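Local coordinates for protein sorting nexin-3 (PDB 1OCS) that binds phosphatidylinositol 3-phosphate through its PX domain and is needed to retain late Golgi membrane proteins by retrieving them from the prevacuolar compartment, at residues A[36-41]-A[134-139]; A[69-74]-A[153-158]. All coordinates share one frame; numbering follows the deposited sequence.

Interaction 1: residues A[36-41]-A[134-139]; sequences LEIEVH and WMQSVA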
loop_
_atom_site.group_PDB
_atom_site.type_symbol
_atom_site.label_atom_id
_atom_site.label_comp_id
_atom_site.label_asym_id
_atom_site.label_seq_id
_atom_site.Cartn_x
_atom_site.Cartn_y
_atom_site.Cartn_z
ATOM N N LEU A 36 -3.903 3.221 14.159
ATOM C CA LEU A 36 -3.110 2.795 13.021
ATOM C C LEU A 36 -2.646 4.057 12.318
ATOM O O LEU A 36 -3.456 4.898 11.921
ATOM C CB LEU A 36 -3.914 1.911 12.055
ATOM C CG LEU A 36 -3.069 1.372 10.882
ATOM C CD1 LEU A 36 -3.591 0.010 10.419
ATOM C CD2 LEU A 36 -3.082 2.382 9.734
ATOM N N GLU A 37 -1.333 4.196 12.205
ATOM C CA GLU A 37 -0.724 5.330 11.532
ATOM C C GLU A 37 -0.081 4.741 10.286
ATOM O O GLU A 37 0.529 3.675 10.345
ATOM C CB GLU A 37 0.369 5.952 12.410
ATOM C CG GLU A 37 -0.104 6.381 13.789
ATOM C CD GLU A 37 1.037 6.488 14.783
ATOM O OE1 GLU A 37 0.765 6.743 15.972
ATOM O OE2 GLU A 37 2.207 6.315 14.374
ATOM N N ILE A 38 -0.219 5.412 9.153
ATOM C CA ILE A 38 0.403 4.895 7.950
ATOM C C ILE A 38 0.703 6.002 6.968
ATOM O O ILE A 38 -0.043 6.984 6.853
ATOM C CB ILE A 38 -0.474 3.817 7.269
ATOM C CG1 ILE A 38 0.349 3.087 6.204
ATOM C CG2 ILE A 38 -1.717 4.451 6.656
ATOM C CD1 ILE A 38 -0.227 1.728 5.816
ATOM N N GLU A 39 1.817 5.838 6.269
ATOM C CA GLU A 39 2.244 6.810 5.288
ATOM C C GLU A 39 2.995 6.118 4.158
ATOM O O GLU A 39 3.678 5.115 4.371
ATOM C CB GLU A 39 3.151 7.852 5.954
ATOM C CG GLU A 39 3.744 8.871 4.992
ATOM C CD GLU A 39 4.591 9.924 5.696
ATOM O OE1 GLU A 39 5.149 10.803 4.999
ATOM O OE2 GLU A 39 4.695 9.869 6.943
ATOM N N VAL A 40 2.835 6.650 2.953
ATOM C CA VAL A 40 3.525 6.136 1.779
ATOM C C VAL A 40 4.433 7.284 1.370
ATOM O O VAL A 40 3.966 8.397 1.144
ATOM C CB VAL A 40 2.542 5.812 0.634
ATOM C CG1 VAL A 40 3.311 5.290 -0.585
ATOM C CG2 VAL A 40 1.527 4.773 1.103
ATOM N N HIS A 41 5.729 7.024 1.301
ATOM C CA HIS A 41 6.678 8.066 0.948
ATOM C C HIS A 41 7.986 7.435 0.483
ATOM O O HIS A 41 8.026 6.259 0.124
ATOM C CB HIS A 41 6.933 8.945 2.178
ATOM C CG HIS A 41 7.759 8.275 3.230
ATOM N ND1 HIS A 41 7.498 6.997 3.675
ATOM C CD2 HIS A 41 8.865 8.687 3.894
ATOM C CE1 HIS A 41 8.410 6.648 4.565
ATOM N NE2 HIS A 41 9.251 7.655 4.715
ATOM N N TRP A 134 -4.591 7.332 -0.521
ATOM C CA TRP A 134 -5.347 6.100 -0.734
ATOM C C TRP A 134 -5.122 5.111 0.411
ATOM O O TRP A 134 -6.071 4.542 0.953
ATOM C CB TRP A 134 -4.915 5.447 -2.052
ATOM C CG TRP A 134 -5.778 4.289 -2.484
ATOM C CD1 TRP A 134 -6.972 4.360 -3.142
ATOM C CD2 TRP A 134 -5.506 2.894 -2.295
ATOM N NE1 TRP A 134 -7.458 3.096 -3.379
ATOM C CE2 TRP A 134 -6.579 2.177 -2.871
ATOM C CE3 TRP A 134 -4.457 2.178 -1.695
ATOM C CZ2 TRP A 134 -6.638 0.776 -2.868
ATOM C CZ3 TRP A 134 -4.515 0.785 -1.691
ATOM C CH2 TRP A 134 -5.600 0.099 -2.277
ATOM N N MET A 135 -3.859 4.912 0.775
ATOM C CA MET A 135 -3.511 3.974 1.835
ATOM C C MET A 135 -4.099 4.370 3.187
ATOM O O MET A 135 -4.577 3.513 3.929
ATOM C CB MET A 135 -1.988 3.851 1.939
ATOM C CG MET A 135 -1.500 2.530 2.497
ATOM S SD MET A 135 -2.124 1.095 1.573
ATOM C CE MET A 135 -2.520 0.012 2.917
ATOM N N GLN A 136 -4.073 5.663 3.512
ATOM C CA GLN A 136 -4.619 6.121 4.788
ATOM C C GLN A 136 -6.131 5.930 4.803
ATOM O O GLN A 136 -6.723 5.639 5.844
ATOM C CB GLN A 136 -4.269 7.595 5.028
ATOM C CG GLN A 136 -2.765 7.862 5.046
ATOM C CD GLN A 136 -2.413 9.283 5.434
ATOM O OE1 GLN A 136 -3.229 10.197 5.308
ATOM N NE2 GLN A 136 -1.185 9.481 5.896
ATOM N N SER A 137 -6.748 6.079 3.637
ATOM C CA SER A 137 -8.187 5.910 3.500
ATOM C C SER A 137 -8.571 4.438 3.669
ATOM O O SER A 137 -9.513 4.100 4.392
ATOM C CB SER A 137 -8.630 6.416 2.126
ATOM O OG SER A 137 -10.005 6.185 1.918
ATOM N N VAL A 138 -7.833 3.558 3.006
ATOM C CA VAL A 138 -8.105 2.132 3.089
ATOM C C VAL A 138 -7.734 1.534 4.448
ATOM O O VAL A 138 -8.554 0.867 5.075
ATOM C CB VAL A 138 -7.365 1.368 1.969
ATOM C CG1 VAL A 138 -7.436 -0.138 2.216
ATOM C CG2 VAL A 138 -7.995 1.722 0.613
ATOM N N ALA A 139 -6.505 1.775 4.898
ATOM C CA ALA A 139 -6.043 1.245 6.178
ATOM C C ALA A 139 -6.793 1.872 7.347
ATOM O O ALA A 139 -6.782 1.338 8.456
ATOM C CB ALA A 139 -4.535 1.487 6.340
#
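Ile38 sits at the middle of this contact and meets Met135, Gln136 and Ala139 of the helix. Its longer branch runs anti to the backbone N (chi1 -167°). This brings CD1 to 3.6 Å from CG of Met135, and the two side chains cross at about a right angle. The other branch, CG2, lies 3.8 Å from CA of Gln136 and also faces CB of Ala139.

Met135 is bent at chi2 and chi3. CB of Met135 lies 3.7 Å from CG2 of Val40, and its CG is close by, while its CE turns back toward CD1 of Ile38. At the other end of the strand segment, CD2 of Leu36 rests 3.8 Å from CB of Ala139.

Gln136 makes the polar link. Its chain is extended beyond CG and slides past Ile38 in the opposite direction. NE2 then donates to the backbone O of Ile38 at 2.9 Å. It approaches nearly along the C=O axis, with the oxygen tilted 19° out of the amide plane.

An alanine in place of Ile38 lacks CD1 and CG2 and would probably open a gap beside Met135 CG and Ala139 CB.

Strand and helix segments run nearly antiparallel, at 155°, with axes 7.7 Å apart. The side-chain OD1 of Asn132 accepts a hydrogen bond from the backbone N of Val40, and Phe85, Phe88 and Leu151 continue the packing round Met135. This is the PX-domain core, where the first strand of the antiparallel sheet lies against the long helix that carries the lipid-binding Arg127.

Interaction 2: residues A[69-74]-A[153-158]; sequences PSFHKR and RFIEAE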
loop_
_atom_site.group_PDB
_atom_site.type_symbol
_atom_site.label_atom_id
_atom_site.label_comp_id
_atom_site.label_asym_id
_atom_site.label_seq_id
_atom_site.Cartn_x
_atom_site.Cartn_y
_atom_site.Cartn_z
ATOM N N PRO A 69 -5.240 -5.711 17.047
ATOM C CA PRO A 69 -5.072 -7.147 17.292
ATOM C C PRO A 69 -4.873 -8.022 16.056
ATOM O O PRO A 69 -4.378 -9.142 16.169
ATOM C CB PRO A 69 -6.334 -7.516 18.077
ATOM C CG PRO A 69 -7.342 -6.537 17.582
ATOM C CD PRO A 69 -6.549 -5.248 17.538
ATOM N N SER A 70 -5.252 -7.528 14.880
ATOM C CA SER A 70 -5.084 -8.319 13.661
ATOM C C SER A 70 -3.644 -8.288 13.159
ATOM O O SER A 70 -3.253 -9.115 12.336
ATOM C CB SER A 70 -6.025 -7.826 12.553
ATOM O OG SER A 70 -5.818 -6.452 12.282
ATOM N N PHE A 71 -2.859 -7.332 13.650
ATOM C CA PHE A 71 -1.464 -7.214 13.238
ATOM C C PHE A 71 -0.554 -7.997 14.181
ATOM O O PHE A 71 -0.930 -8.279 15.316
ATOM C CB PHE A 71 -1.044 -5.743 13.179
ATOM C CG PHE A 71 -1.629 -4.998 12.009
ATOM C CD1 PHE A 71 -2.983 -4.679 11.974
ATOM C CD2 PHE A 71 -0.828 -4.630 10.931
ATOM C CE1 PHE A 71 -3.532 -4.006 10.883
ATOM C CE2 PHE A 71 -1.367 -3.956 9.836
ATOM C CZ PHE A 71 -2.720 -3.643 9.812
ATOM N N HIS A 72 0.644 -8.333 13.707
ATOM C CA HIS A 72 1.586 -9.134 14.487
ATOM C C HIS A 72 2.755 -8.371 15.108
ATOM O O HIS A 72 3.498 -8.923 15.916
ATOM C CB HIS A 72 2.121 -10.268 13.609
ATOM C CG HIS A 72 1.046 -11.037 12.907
ATOM N ND1 HIS A 72 0.315 -12.029 13.523
ATOM C CD2 HIS A 72 0.533 -10.913 11.659
ATOM C CE1 HIS A 72 -0.601 -12.484 12.687
ATOM N NE2 HIS A 72 -0.491 -11.821 11.550
ATOM N N LYS A 73 2.931 -7.114 14.719
ATOM C CA LYS A 73 3.999 -6.295 15.273
ATOM C C LYS A 73 3.584 -4.829 15.233
ATOM O O LYS A 73 2.682 -4.455 14.487
ATOM C CB LYS A 73 5.319 -6.541 14.524
ATOM C CG LYS A 73 5.284 -6.368 13.017
ATOM C CD LYS A 73 6.412 -7.186 12.384
ATOM C CE LYS A 73 6.667 -6.803 10.942
ATOM N NZ LYS A 73 7.370 -5.492 10.843
ATOM N N ARG A 74 4.231 -4.007 16.054
ATOM C CA ARG A 74 3.893 -2.594 16.153
ATOM C C ARG A 74 4.305 -1.776 14.946
ATOM O O ARG A 74 3.515 -0.991 14.425
ATOM C CB ARG A 74 4.530 -2.000 17.414
ATOM C CG ARG A 74 4.217 -0.524 17.691
ATOM C CD ARG A 74 4.868 -0.107 19.014
ATOM N NE ARG A 74 4.588 1.266 19.427
ATOM C CZ ARG A 74 3.458 1.683 19.994
ATOM N NH1 ARG A 74 2.462 0.838 20.225
ATOM N NH2 ARG A 74 3.339 2.952 20.356
ATOM N N ARG A 153 -1.210 -8.362 5.592
ATOM C CA ARG A 153 -0.104 -8.910 4.816
ATOM C C ARG A 153 0.542 -7.853 3.930
ATOM O O ARG A 153 1.768 -7.791 3.821
ATOM C CB ARG A 153 -0.582 -10.083 3.953
ATOM C CG ARG A 153 0.559 -10.874 3.313
ATOM C CD ARG A 153 0.058 -12.182 2.710
ATOM N NE ARG A 153 -0.291 -12.055 1.296
ATOM C CZ ARG A 153 0.602 -11.957 0.317
ATOM N NH1 ARG A 153 1.901 -11.972 0.596
ATOM N NH2 ARG A 153 0.199 -11.847 -0.943
ATOM N N PHE A 154 -0.278 -7.020 3.295
ATOM C CA PHE A 154 0.234 -5.972 2.412
ATOM C C PHE A 154 1.135 -4.999 3.158
ATOM O O PHE A 154 2.101 -4.467 2.604
ATOM C CB PHE A 154 -0.915 -5.188 1.786
ATOM C CG PHE A 154 -0.465 -4.151 0.788
ATOM C CD1 PHE A 154 0.113 -4.537 -0.421
ATOM C CD2 PHE A 154 -0.618 -2.791 1.057
ATOM C CE1 PHE A 154 0.531 -3.583 -1.351
ATOM C CE2 PHE A 154 -0.202 -1.830 0.134
ATOM C CZ PHE A 154 0.374 -2.229 -1.074
ATOM N N ILE A 155 0.803 -4.761 4.420
ATOM C CA ILE A 155 1.565 -3.844 5.258
ATOM C C ILE A 155 2.788 -4.488 5.922
ATOM O O ILE A 155 3.836 -3.858 6.032
ATOM C CB ILE A 155 0.650 -3.251 6.363
ATOM C CG1 ILE A 155 -0.342 -2.266 5.734
ATOM C CG2 ILE A 155 1.490 -2.589 7.465
ATOM C CD1 ILE A 155 -1.444 -1.814 6.675
ATOM N N GLU A 156 2.653 -5.744 6.341
ATOM C CA GLU A 156 3.722 -6.445 7.053
ATOM C C GLU A 156 4.755 -7.268 6.285
ATOM O O GLU A 156 5.937 -7.238 6.623
ATOM C CB GLU A 156 3.112 -7.359 8.123
ATOM C CG GLU A 156 2.423 -6.631 9.264
ATOM C CD GLU A 156 1.947 -7.580 10.355
ATOM O OE1 GLU A 156 1.641 -7.102 11.464
ATOM O OE2 GLU A 156 1.877 -8.803 10.103
ATOM N N ALA A 157 4.320 -8.017 5.280
ATOM C CA ALA A 157 5.237 -8.877 4.534
ATOM C C ALA A 157 6.381 -8.141 3.856
ATOM O O ALA A 157 6.196 -7.060 3.294
ATOM C CB ALA A 157 4.458 -9.689 3.501
ATOM N N GLU A 158 7.573 -8.722 3.911
ATOM C CA GLU A 158 8.716 -8.099 3.259
ATOM C C GLU A 158 8.408 -8.070 1.766
ATOM O O GLU A 158 8.655 -7.077 1.086
ATOM C CB GLU A 158 9.995 -8.899 3.503
ATOM C CG GLU A 158 11.193 -8.324 2.772
ATOM C CD GLU A 158 12.467 -9.102 3.019
ATOM O OE1 GLU A 158 13.494 -8.755 2.398
ATOM O OE2 GLU A 158 12.442 -10.055 3.828
#
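The ring of Phe71 points its edge at Ile155, whose CD1 lies near the ring plane, 3.8 Å from CE2. The two side chains cross at about a right angle. Val152 and Thr66 also touch this phenylalanine. The His72 ring has the backbone O of Ser70 over one face, 3.9 Å above the plane and offset toward the rim. At its edge, near the ring plane, is OE2 of Glu156, 2.9 Å from CD2. This is unusually short, and the assignment of that ring edge is doubtful. The ring and carboxylate planes are 54° apart.

Glu156 reaches the loop with CG anti to its carbonyl carbon (chi1 -67°) and the chain extended beyond. OE1 accepts a hydrogen bond from the backbone N of His72 at 2.7 Å, through its syn lone pair. The bond is fairly straight, at 162°. The same oxygen lies 3.5 Å from CB of Phe71, and the carboxylate is turned steeply from the phenylalanine ring. CG of Lys73 passes OE1 at 4.0 Å, but its NZ bonds instead to Val75 O and Ser76 OG.

The contact thus holds the loop between strands 57-66 and 75-81 to the end of helix 149-156, through the His72 N to Glu156 OE1 hydrogen bond and Phe71-Ile155 packing. The carboxylate may favour a protonated His72, but its NE2 and Glu156 OE2 are 4.1 Å apart and make no direct bond.

How the interactions relate
From the N terminus, strand 36-46 comes first and leads through strand 57-66 to the loop at 69-74. The chain then makes strand 75-81 and two short helices before reaching helix 121-139. There interaction 1 closes a loop of 92 intervening residues. After the short helix 142-147 comes helix 149-156, and interaction 2 closes back onto residues 69-74. The two closures cross, since their segments alternate along the chain. Their centres are 13 Å apart, and they share a packed seam: Leu36 meets Phe71, Ile38 meets Ile155, and Met135 meets both Phe154 and Ile155. Together they tie the sheet's first strand and its second hairpin to the long helix and the last helix.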